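Local coordinates for protein NEQ263 (PDB 5BN3) that forms the catalytic core complex of an archaeal ATP synthase together with its partner NeqA, and probably binds ATP, at residues I110-I115 / K334-Y339; I130-P135 / R142-I147; L138-L143 / L224-T229; K349-R354 / L378-F383. All blocks are in the same frame, centred on the assembly; numbering follows the deposited sequence.

Contact 1: I110-I115 / K334-Y339; sequences ILYTGI and KKHKKY. With DIO (1,4-diethylene dioxide), chain N.
Ile110 and His336 are the nearest backbone points here, their CA atoms 11.3 Å apart, so strand 110-111 and the loop after it meet helix 334-356 through side chains alone. The loop makes an ST turn: Thr113 OG1 accepts a hydrogen bond from Ile115 N at 3.0 Å, just before helix 116-119 begins. Gly114 suits this turn because at its positive phi of 85° a CB would press on the carbonyl O of Thr113. Thr113 OG1 and Gly114 N also bond to the carboxylate of Asp119, which fixes the turn to the helix it leads into. Across the gap two residues reach the imidazole of His336. Ile110 sends its CD1 obliquely to His336 CE1, 3.7 Å away, a greasy tip against a ring carbon, while the hydroxyl of Tyr112 stands at the ring's edge. His336 can reach so far because CG lies opposite the backbone N (chi1 -165°), pushing the ring out from the helix. Its NE2 makes weak hydrogen bonds to the carbonyls of Asp119 and Val120, and Phe398 packs with it edge-to-face. An alanine here is likely to leave Ile110 CD1 without its cover and the carbonyls of Asp119 and Val120 without this weak donor. A dioxane molecule, probably from the crystallisation liquor, wedges between the polar ends: Tyr112 OH gives it a weak bond, and His336 ND1 donates to its O1 at 2.7 Å. Behind this, Ile110 CG2 rests 3.5 Å above the plane of the Tyr112 ring, over its centre.

Contact 2: I130-P135 / R142-I147; sequences IAIFSP and RLALQI
Ser134 OG donates a hydrogen bond of 2.7 Å to Pro135 O, at the end of the strand from which Ile132 reaches over to Leu143 and Ala144. The donor lies 18° off the carbonyl plane, and the bond ties the serine hydroxyl to the very next carbonyl, where the chain leaves the sheet. Serine is apt at such an exit, since its short arm can serve a backbone oxygen close by. The contact proper is wholly apolar. Ile132 turns its CG1 branch opposite the carbonyl carbon (chi1 -60°) and continues extended, which carries CD1 out to the helix. Ile132 CD1 meets Leu143 CD2 at 4.1 Å, the two side chains crossing obliquely, and Ala144 CB at 4.3 Å. A branched isoleucine fits a strand and still offers a slender end; the leucine turns one methyl of its forked end to it; alanine, with a single methyl, lets the helix lie near the strand, so that the CA atoms of Ile132 and Ala144 are 8.1 Å apart. All three are buried. Strand 131-134, the loop after it and helix 140-151 occupy the position of the strand-loop-helix unit that carries the P-loop in P-loop NTPases, although the loop here lacks the signature lysine. The strand runs parallel between strands 273-281 and 301-304, and helix 140-151 lies over it, Ala144 also touching Met279 and Ile147 touching Ile277, while Leu145 turns to helix 166-178.

Contact 3: L138-L143 / L224-T229; sequences LPMERL and LMLDMT
Leu226 is met by two neighbours from the start of helix 140-151, one on each of its methyls. Met140 CE touches Leu226 CD1 at 3.6 Å, its flexible thioether chain bending at the last torsion (chi3 53°) to bring the methyl in at a slant. Glu141 offers only its aliphatic part: CG lies 4.2 Å from Leu226 CD2, the two side chains crossing at about a right angle. The forked end of a leucine can serve both at once. Beyond this shell, the glutamate chain bends at chi2 (86°) and its carboxylate goes to another partner, with OE1 in a salt bridge to Lys425 of the neighbouring alpha chain. Met140 is set in place by an inverse gamma turn centred on Pro139, in which Met140 N bonds to Leu138 O at 2.7 Å, and its side chain also rests on Met279, as does that of Leu226. On the other segment a cis peptide joins Leu226 to Asp227 where the strand ends. Asp227 then N-caps helix 228-241: its OD1 accepts from Thr229 N at 2.8 Å, meeting it on the anti side, while OD2 bonds to the hydroxyl of Thr281. A hydrophobic strand followed at once by an aspartate, packed against the helix after the loop in the P-loop position, is consistent with the Walker B strand of the P-loop NTPase fold.

Contact 4: K349-R354 / L378-F383; sequences KGLEAR and LVEKEF
The guanidinium group of Arg354 carries Leu351 CD2 on one face, 3.6 Å above the plane and offset toward the rim, and the carboxylate of Glu380 at its edge. The two flat groups are turned 73° against each other, so the salt bridge is a twisted one rather than a coplanar pair. Its stronger arm runs from Arg354 NH1 to Glu380 OE2 at 3.1 Å with an N-H...O angle of 150°, meeting the syn side of the oxygen; the other, from Arg354 NH2 to Glu380 OE1 at 3.3 Å, is weak. Arginine suits the place because its long arm, extended at first and then bent at chi3 (-69°), can bring two N-H groups across to the next helix, and the glutamate comes from the opposite direction, extended beyond CG. The buried Glu380 has a firmer polar partner in Tyr347, whose hydroxyl bonds to OE2, and a weak, long ion pair with Lys312. Since that lysine also lies close to Arg354, the carboxylate probably moderates the meeting of two positive charges. An alanine in place of Arg354 would probably leave Glu380 without one of its charge partners and Leu351 CD2 without the flat surface beneath it. Leu351 also packs on Tyr410 of the neighbouring alpha chain. The whole is an inter-helix salt bridge, joining helices 334-356 and 367-384 within the helical C-terminal domain of V- and A-type ATP synthase subunits.

Coming from the N terminus, the chain opens contact 1 at 110-115 and closes it only at 334-339, a long loop holding nearly all of the nucleotide-binding domain. Contacts 2 and 3 nest inside it. Contact 2 closes a short loop, strand 131-134 to helix 140-151; contact 3 starts on that same helix, sharing Arg142 and Leu143, and reaches on to strand 220-226, so their loops overlap along the chain and both reach the same sheet. Contact 1 touches both through Ile115, whose CD1 lies 4.0 Å from Leu143 CD1. Thus contacts 2 and 3 hold helix 140-151 on the sheet, contact 1 brings strand 110-111 to helix 334-356, and contact 4, following in series, joins that helix to helix 367-384.

Contact 1: I110-I115 / K334-Y339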
# COMPACT_ATOMS: atom_id res chain seq x y z
N ILE B 110 -16.63 -34.42 -22.15
CA ILE B 110 -16.62 -34.39 -20.69
C ILE B 110 -15.94 -35.61 -20.07
O ILE B 110 -16.24 -36.75 -20.43
CB ILE B 110 -18.06 -34.29 -20.13
CG1 ILE B 110 -18.67 -32.92 -20.45
CG2 ILE B 110 -18.07 -34.51 -18.62
CD1 ILE B 110 -20.08 -32.73 -19.91
N LEU B 111 -15.00 -35.36 -19.16
CA LEU B 111 -14.44 -36.40 -18.31
C LEU B 111 -15.20 -36.40 -17.00
O LEU B 111 -15.04 -35.50 -16.17
CB LEU B 111 -12.95 -36.14 -18.04
CG LEU B 111 -11.95 -36.26 -19.19
CD1 LEU B 111 -10.59 -35.73 -18.77
CD2 LEU B 111 -11.83 -37.71 -19.63
N TYR B 112 -16.05 -37.41 -16.78
CA TYR B 112 -16.85 -37.45 -15.57
C TYR B 112 -16.04 -37.82 -14.32
O TYR B 112 -15.36 -38.85 -14.29
CB TYR B 112 -18.07 -38.36 -15.75
CG TYR B 112 -19.14 -37.69 -16.56
CD1 TYR B 112 -19.99 -36.76 -15.98
CD2 TYR B 112 -19.30 -37.97 -17.91
CE1 TYR B 112 -20.97 -36.14 -16.71
CE2 TYR B 112 -20.27 -37.35 -18.65
CZ TYR B 112 -21.10 -36.43 -18.04
OH TYR B 112 -22.08 -35.80 -18.76
N THR B 113 -16.12 -36.96 -13.32
CA THR B 113 -15.36 -37.12 -12.08
C THR B 113 -16.15 -37.92 -11.06
O THR B 113 -15.56 -38.51 -10.15
CB THR B 113 -15.00 -35.76 -11.47
OG1 THR B 113 -16.19 -35.09 -11.04
CG2 THR B 113 -14.28 -34.90 -12.49
N GLY B 114 -17.47 -37.93 -11.20
CA GLY B 114 -18.33 -38.58 -10.23
C GLY B 114 -18.66 -37.66 -9.07
O GLY B 114 -19.34 -38.05 -8.12
N ILE B 115 -18.16 -36.43 -9.16
CA ILE B 115 -18.38 -35.42 -8.13
C ILE B 115 -19.43 -34.43 -8.60
O ILE B 115 -19.22 -33.71 -9.58
CB ILE B 115 -17.06 -34.69 -7.81
CG1 ILE B 115 -15.98 -35.70 -7.40
CG2 ILE B 115 -17.26 -33.66 -6.72
CD1 ILE B 115 -14.56 -35.14 -7.42
N LYS B 334 -28.29 -30.57 -24.14
CA LYS B 334 -29.26 -29.53 -23.83
C LYS B 334 -29.87 -29.75 -22.45
O LYS B 334 -30.14 -28.79 -21.73
CB LYS B 334 -30.36 -29.45 -24.90
CG LYS B 334 -29.89 -28.81 -26.20
CD LYS B 334 -29.36 -27.41 -25.96
CE LYS B 334 -28.10 -27.15 -26.77
NZ LYS B 334 -28.31 -27.33 -28.23
N LYS B 335 -30.08 -31.01 -22.09
CA LYS B 335 -30.58 -31.36 -20.77
C LYS B 335 -29.58 -30.98 -19.68
O LYS B 335 -29.95 -30.44 -18.64
CB LYS B 335 -30.89 -32.86 -20.69
CG LYS B 335 -31.43 -33.31 -19.34
CD LYS B 335 -31.57 -34.82 -19.26
CE LYS B 335 -32.34 -35.24 -18.02
NZ LYS B 335 -32.44 -36.72 -17.89
N HIS B 336 -28.31 -31.28 -19.93
CA HIS B 336 -27.24 -30.97 -18.99
C HIS B 336 -27.13 -29.46 -18.78
O HIS B 336 -26.96 -29.00 -17.65
CB HIS B 336 -25.91 -31.54 -19.52
CG HIS B 336 -24.82 -31.60 -18.49
ND1 HIS B 336 -23.76 -32.46 -18.60
CD2 HIS B 336 -24.63 -30.89 -17.35
CE1 HIS B 336 -22.95 -32.30 -17.56
NE2 HIS B 336 -23.46 -31.35 -16.79
N LYS B 337 -27.23 -28.71 -19.87
CA LYS B 337 -27.20 -27.25 -19.80
C LYS B 337 -28.35 -26.71 -18.96
O LYS B 337 -28.17 -25.76 -18.19
CB LYS B 337 -27.25 -26.64 -21.21
CG LYS B 337 -25.99 -26.89 -22.03
CD LYS B 337 -26.17 -26.43 -23.48
CE LYS B 337 -24.93 -26.74 -24.31
NZ LYS B 337 -25.09 -26.36 -25.74
N LYS B 338 -29.52 -27.31 -19.11
CA LYS B 338 -30.70 -26.90 -18.37
C LYS B 338 -30.51 -27.09 -16.87
O LYS B 338 -30.85 -26.21 -16.08
CB LYS B 338 -31.93 -27.68 -18.85
CG LYS B 338 -33.22 -27.30 -18.15
CD LYS B 338 -34.33 -28.28 -18.46
CE LYS B 338 -35.53 -28.04 -17.56
NZ LYS B 338 -36.07 -26.66 -17.70
N TYR B 339 -29.97 -28.24 -16.48
CA TYR B 339 -29.73 -28.52 -15.06
C TYR B 339 -28.67 -27.61 -14.46
O TYR B 339 -28.81 -27.16 -13.32
CB TYR B 339 -29.34 -29.99 -14.87
CG TYR B 339 -30.53 -30.92 -14.69
CD1 TYR B 339 -31.13 -31.08 -13.45
CD2 TYR B 339 -31.04 -31.63 -15.77
CE1 TYR B 339 -32.21 -31.92 -13.29
CE2 TYR B 339 -32.12 -32.48 -15.61
CZ TYR B 339 -32.70 -32.62 -14.37
OH TYR B 339 -33.77 -33.46 -14.21
C1 DIO N . -25.24 -35.06 -20.67
C2 DIO N . -23.56 -34.17 -21.84
C1' DIO N . -24.49 -36.35 -20.57
C2' DIO N . -22.80 -35.45 -21.75
O1 DIO N . -24.34 -34.01 -20.71
O1' DIO N . -23.69 -36.51 -21.69

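Contact 2: I130-P135 / R142-I147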
# COMPACT_ATOMS: atom_id res chain seq x y z
N ILE B 130 -7.47 -26.81 -16.08
CA ILE B 130 -8.30 -26.19 -15.05
C ILE B 130 -7.65 -26.31 -13.68
O ILE B 130 -7.20 -27.38 -13.28
CB ILE B 130 -9.73 -26.77 -15.06
CG1 ILE B 130 -10.56 -26.19 -13.92
CG2 ILE B 130 -9.70 -28.28 -14.97
CD1 ILE B 130 -12.05 -26.18 -14.21
N ALA B 131 -7.58 -25.19 -12.96
CA ALA B 131 -6.86 -25.15 -11.69
C ALA B 131 -7.75 -25.42 -10.49
O ALA B 131 -8.97 -25.26 -10.56
CB ALA B 131 -6.17 -23.82 -11.53
N ILE B 132 -7.14 -25.85 -9.39
CA ILE B 132 -7.82 -25.88 -8.11
C ILE B 132 -7.19 -24.80 -7.23
O ILE B 132 -5.98 -24.81 -6.99
CB ILE B 132 -7.69 -27.25 -7.42
CG1 ILE B 132 -8.32 -28.35 -8.28
CG2 ILE B 132 -8.36 -27.23 -6.05
CD1 ILE B 132 -8.09 -29.75 -7.75
N PHE B 133 -8.00 -23.85 -6.77
CA PHE B 133 -7.54 -22.79 -5.87
C PHE B 133 -8.00 -23.16 -4.47
O PHE B 133 -9.18 -23.45 -4.26
CB PHE B 133 -8.16 -21.44 -6.22
CG PHE B 133 -7.69 -20.84 -7.52
CD1 PHE B 133 -6.75 -21.48 -8.31
CD2 PHE B 133 -8.19 -19.62 -7.94
CE1 PHE B 133 -6.32 -20.92 -9.51
CE2 PHE B 133 -7.77 -19.05 -9.14
CZ PHE B 133 -6.84 -19.70 -9.92
N SER B 134 -7.09 -23.13 -3.50
CA SER B 134 -7.46 -23.47 -2.13
C SER B 134 -6.89 -22.51 -1.09
O SER B 134 -5.75 -22.06 -1.22
CB SER B 134 -7.05 -24.91 -1.78
OG SER B 134 -7.34 -25.21 -0.42
N PRO B 135 -7.69 -22.19 -0.07
CA PRO B 135 -7.16 -21.54 1.13
C PRO B 135 -6.20 -22.50 1.81
O PRO B 135 -6.33 -23.71 1.60
CB PRO B 135 -8.41 -21.37 2.02
CG PRO B 135 -9.57 -21.43 1.08
CD PRO B 135 -9.15 -22.37 -0.01
N ARG B 142 -7.03 -34.15 -1.40
CA ARG B 142 -8.08 -35.17 -1.49
C ARG B 142 -8.93 -34.97 -2.74
O ARG B 142 -9.29 -35.94 -3.40
CB ARG B 142 -8.96 -35.16 -0.24
CG ARG B 142 -8.25 -35.66 1.01
CD ARG B 142 -9.18 -36.49 1.90
NE ARG B 142 -10.24 -35.70 2.50
CZ ARG B 142 -10.14 -35.06 3.67
NH1 ARG B 142 -9.01 -35.11 4.36
NH2 ARG B 142 -11.17 -34.37 4.14
N LEU B 143 -9.25 -33.72 -3.06
CA LEU B 143 -10.07 -33.43 -4.23
C LEU B 143 -9.38 -33.85 -5.52
O LEU B 143 -10.01 -34.44 -6.40
CB LEU B 143 -10.43 -31.94 -4.28
CG LEU B 143 -11.27 -31.52 -5.49
CD1 LEU B 143 -12.59 -32.28 -5.51
CD2 LEU B 143 -11.52 -30.03 -5.52
N ALA B 144 -8.09 -33.54 -5.63
CA ALA B 144 -7.33 -33.89 -6.82
C ALA B 144 -7.23 -35.40 -7.00
O ALA B 144 -7.32 -35.92 -8.11
CB ALA B 144 -5.94 -33.30 -6.74
N LEU B 145 -7.03 -36.10 -5.89
CA LEU B 145 -6.91 -37.56 -5.89
C LEU B 145 -8.23 -38.23 -6.25
O LEU B 145 -8.25 -39.23 -6.97
CB LEU B 145 -6.42 -38.06 -4.53
CG LEU B 145 -4.94 -37.81 -4.24
CD1 LEU B 145 -4.58 -38.25 -2.83
CD2 LEU B 145 -4.10 -38.55 -5.25
N GLN B 146 -9.34 -37.69 -5.74
CA GLN B 146 -10.66 -38.23 -6.06
C GLN B 146 -10.98 -38.03 -7.54
O GLN B 146 -11.61 -38.88 -8.17
CB GLN B 146 -11.74 -37.59 -5.18
CG GLN B 146 -13.12 -38.19 -5.38
CD GLN B 146 -14.14 -37.71 -4.36
OE1 GLN B 146 -13.85 -36.84 -3.53
NE2 GLN B 146 -15.35 -38.27 -4.41
N ILE B 147 -10.53 -36.91 -8.10
CA ILE B 147 -10.69 -36.65 -9.53
C ILE B 147 -9.83 -37.62 -10.34
O ILE B 147 -10.33 -38.27 -11.26
CB ILE B 147 -10.30 -35.20 -9.88
CG1 ILE B 147 -11.38 -34.22 -9.40
CG2 ILE B 147 -10.11 -35.04 -11.38
CD1 ILE B 147 -10.98 -32.76 -9.52

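Contact 3: L138-L143 / L224-T229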
# COMPACT_ATOMS: atom_id res chain seq x y z
N LEU B 138 -7.15 -26.44 3.54
CA LEU B 138 -8.31 -27.12 2.98
C LEU B 138 -7.91 -28.35 2.15
O LEU B 138 -6.81 -28.39 1.60
CB LEU B 138 -9.17 -26.14 2.17
CG LEU B 138 -10.32 -25.52 2.97
CD1 LEU B 138 -9.81 -24.70 4.15
CD2 LEU B 138 -11.22 -24.66 2.09
N PRO B 139 -8.80 -29.36 2.08
CA PRO B 139 -8.45 -30.65 1.45
C PRO B 139 -8.35 -30.62 -0.07
O PRO B 139 -9.06 -31.38 -0.75
CB PRO B 139 -9.61 -31.56 1.88
CG PRO B 139 -10.76 -30.63 2.04
CD PRO B 139 -10.17 -29.37 2.62
N MET B 140 -7.47 -29.77 -0.60
CA MET B 140 -7.24 -29.69 -2.04
C MET B 140 -6.63 -30.98 -2.59
O MET B 140 -6.92 -31.38 -3.72
CB MET B 140 -6.34 -28.49 -2.34
CG MET B 140 -5.85 -28.38 -3.77
SD MET B 140 -4.91 -26.87 -4.05
CE MET B 140 -3.68 -26.99 -2.74
N GLU B 141 -5.80 -31.62 -1.78
CA GLU B 141 -5.13 -32.85 -2.19
C GLU B 141 -6.12 -34.00 -2.36
O GLU B 141 -6.06 -34.75 -3.34
CB GLU B 141 -4.03 -33.24 -1.20
CG GLU B 141 -2.96 -32.18 -1.00
CD GLU B 141 -3.33 -31.15 0.05
OE1 GLU B 141 -4.42 -31.27 0.66
OE2 GLU B 141 -2.53 -30.22 0.28
N ARG B 142 -7.03 -34.15 -1.40
CA ARG B 142 -8.08 -35.17 -1.49
C ARG B 142 -8.93 -34.97 -2.74
O ARG B 142 -9.29 -35.94 -3.40
CB ARG B 142 -8.96 -35.16 -0.24
CG ARG B 142 -8.25 -35.66 1.01
CD ARG B 142 -9.18 -36.49 1.90
NE ARG B 142 -10.24 -35.70 2.50
CZ ARG B 142 -10.14 -35.06 3.67
NH1 ARG B 142 -9.01 -35.11 4.36
NH2 ARG B 142 -11.17 -34.37 4.14
N LEU B 143 -9.25 -33.72 -3.06
CA LEU B 143 -10.07 -33.43 -4.23
C LEU B 143 -9.38 -33.85 -5.52
O LEU B 143 -10.01 -34.44 -6.40
CB LEU B 143 -10.43 -31.94 -4.28
CG LEU B 143 -11.27 -31.52 -5.49
CD1 LEU B 143 -12.59 -32.28 -5.51
CD2 LEU B 143 -11.52 -30.03 -5.52
N LEU B 224 -1.16 -33.72 -13.06
CA LEU B 224 -1.46 -33.01 -11.82
C LEU B 224 -0.19 -32.31 -11.33
O LEU B 224 0.88 -32.93 -11.28
CB LEU B 224 -1.94 -33.99 -10.75
CG LEU B 224 -3.09 -34.94 -11.10
CD1 LEU B 224 -3.33 -35.93 -9.98
CD2 LEU B 224 -4.35 -34.16 -11.39
N MET B 225 -0.29 -31.03 -10.98
CA MET B 225 0.86 -30.34 -10.40
C MET B 225 0.50 -29.44 -9.22
O MET B 225 -0.55 -28.78 -9.21
CB MET B 225 1.70 -29.61 -11.45
CG MET B 225 0.98 -28.56 -12.27
SD MET B 225 2.10 -27.70 -13.40
CE MET B 225 2.57 -29.04 -14.49
N LEU B 226 1.39 -29.42 -8.23
CA LEU B 226 1.18 -28.79 -6.94
C LEU B 226 2.56 -28.56 -6.36
O LEU B 226 3.39 -29.48 -6.41
CB LEU B 226 0.40 -29.76 -6.05
CG LEU B 226 0.23 -29.51 -4.55
CD1 LEU B 226 -0.73 -28.36 -4.31
CD2 LEU B 226 -0.27 -30.77 -3.85
N ASP B 227 2.85 -27.38 -5.81
CA ASP B 227 1.92 -26.27 -5.65
C ASP B 227 2.46 -25.12 -6.51
O ASP B 227 3.65 -24.81 -6.43
CB ASP B 227 1.91 -25.85 -4.17
CG ASP B 227 0.88 -24.77 -3.85
OD1 ASP B 227 0.69 -23.83 -4.65
OD2 ASP B 227 0.28 -24.85 -2.76
N MET B 228 1.61 -24.49 -7.31
CA MET B 228 2.07 -23.44 -8.21
C MET B 228 2.57 -22.21 -7.45
O MET B 228 3.35 -21.42 -7.99
CB MET B 228 0.98 -23.03 -9.21
CG MET B 228 0.53 -24.15 -10.15
SD MET B 228 1.86 -25.19 -10.80
CE MET B 228 2.81 -23.99 -11.74
N THR B 229 2.15 -22.05 -6.21
CA THR B 229 2.63 -20.94 -5.39
C THR B 229 4.10 -21.16 -5.02
O THR B 229 4.88 -20.20 -4.94
CB THR B 229 1.77 -20.75 -4.13
OG1 THR B 229 0.41 -20.51 -4.51
CG2 THR B 229 2.26 -19.56 -3.33

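Contact 4: K349-R354 / L378-F383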
# COMPACT_ATOMS: atom_id res chain seq x y z
N LYS B 349 -29.56 -17.05 -6.13
CA LYS B 349 -30.72 -16.36 -5.58
C LYS B 349 -30.94 -16.79 -4.13
O LYS B 349 -31.34 -15.98 -3.29
CB LYS B 349 -31.96 -16.64 -6.43
CG LYS B 349 -33.18 -15.82 -6.04
CD LYS B 349 -33.99 -15.42 -7.27
CE LYS B 349 -35.23 -14.62 -6.88
NZ LYS B 349 -34.91 -13.40 -6.09
N GLY B 350 -30.65 -18.05 -3.84
CA GLY B 350 -30.74 -18.56 -2.48
C GLY B 350 -29.75 -17.89 -1.55
O GLY B 350 -30.06 -17.64 -0.38
N LEU B 351 -28.56 -17.60 -2.06
CA LEU B 351 -27.51 -16.96 -1.26
C LEU B 351 -27.84 -15.50 -0.95
O LEU B 351 -27.54 -15.01 0.14
CB LEU B 351 -26.15 -17.07 -1.95
CG LEU B 351 -25.54 -18.47 -2.01
CD1 LEU B 351 -24.18 -18.45 -2.69
CD2 LEU B 351 -25.42 -19.05 -0.62
N GLU B 352 -28.45 -14.82 -1.92
CA GLU B 352 -28.91 -13.45 -1.72
C GLU B 352 -29.98 -13.43 -0.63
O GLU B 352 -29.95 -12.58 0.26
CB GLU B 352 -29.48 -12.88 -3.02
CG GLU B 352 -28.49 -12.80 -4.17
CD GLU B 352 -29.15 -12.38 -5.47
OE1 GLU B 352 -30.40 -12.31 -5.51
OE2 GLU B 352 -28.42 -12.14 -6.46
N ALA B 353 -30.92 -14.37 -0.72
CA ALA B 353 -31.96 -14.50 0.29
C ALA B 353 -31.38 -14.83 1.66
O ALA B 353 -31.95 -14.45 2.69
CB ALA B 353 -32.96 -15.56 -0.13
N ARG B 354 -30.25 -15.53 1.67
CA ARG B 354 -29.56 -15.86 2.91
C ARG B 354 -28.94 -14.62 3.54
O ARG B 354 -28.96 -14.46 4.76
CB ARG B 354 -28.49 -16.92 2.65
CG ARG B 354 -27.71 -17.33 3.89
CD ARG B 354 -26.60 -18.33 3.56
NE ARG B 354 -27.12 -19.64 3.18
CZ ARG B 354 -26.36 -20.64 2.75
NH1 ARG B 354 -25.05 -20.49 2.65
NH2 ARG B 354 -26.92 -21.80 2.42
N LEU B 378 -30.05 -26.94 1.08
CA LEU B 378 -30.08 -28.34 0.67
C LEU B 378 -29.01 -28.67 -0.38
O LEU B 378 -28.49 -29.78 -0.41
CB LEU B 378 -31.46 -28.71 0.14
CG LEU B 378 -32.64 -28.68 1.11
CD1 LEU B 378 -33.96 -28.82 0.37
CD2 LEU B 378 -32.51 -29.79 2.13
N VAL B 379 -28.69 -27.70 -1.24
CA VAL B 379 -27.62 -27.87 -2.21
C VAL B 379 -26.31 -28.18 -1.50
O VAL B 379 -25.58 -29.09 -1.88
CB VAL B 379 -27.46 -26.61 -3.10
CG1 VAL B 379 -26.08 -26.56 -3.72
CG2 VAL B 379 -28.52 -26.58 -4.18
N GLU B 380 -26.03 -27.42 -0.44
CA GLU B 380 -24.80 -27.60 0.31
C GLU B 380 -24.80 -28.90 1.11
O GLU B 380 -23.76 -29.53 1.28
CB GLU B 380 -24.56 -26.39 1.23
CG GLU B 380 -24.39 -25.08 0.47
CD GLU B 380 -24.30 -23.87 1.38
OE1 GLU B 380 -24.50 -24.02 2.61
OE2 GLU B 380 -24.04 -22.76 0.87
N LYS B 381 -25.97 -29.31 1.60
CA LYS B 381 -26.08 -30.49 2.46
C LYS B 381 -26.20 -31.81 1.70
O LYS B 381 -25.70 -32.83 2.16
CB LYS B 381 -27.28 -30.34 3.41
CG LYS B 381 -27.04 -29.38 4.56
CD LYS B 381 -28.32 -29.14 5.35
CE LYS B 381 -28.05 -28.28 6.58
NZ LYS B 381 -29.31 -27.81 7.22
N GLU B 382 -26.86 -31.78 0.55
CA GLU B 382 -27.19 -33.02 -0.15
C GLU B 382 -26.56 -33.14 -1.54
O GLU B 382 -26.41 -34.25 -2.06
CB GLU B 382 -28.72 -33.18 -0.25
CG GLU B 382 -29.44 -33.04 1.09
CD GLU B 382 -30.88 -33.50 1.02
OE1 GLU B 382 -31.35 -33.84 -0.09
OE2 GLU B 382 -31.54 -33.53 2.08
N PHE B 383 -26.20 -32.01 -2.14
CA PHE B 383 -25.64 -32.02 -3.49
C PHE B 383 -24.12 -31.88 -3.46
O PHE B 383 -23.39 -32.71 -4.00
CB PHE B 383 -26.28 -30.91 -4.33
CG PHE B 383 -25.78 -30.86 -5.74
CD1 PHE B 383 -26.27 -31.74 -6.70
CD2 PHE B 383 -24.82 -29.93 -6.12
CE1 PHE B 383 -25.81 -31.70 -8.00
CE2 PHE B 383 -24.36 -29.88 -7.43
CZ PHE B 383 -24.85 -30.76 -8.37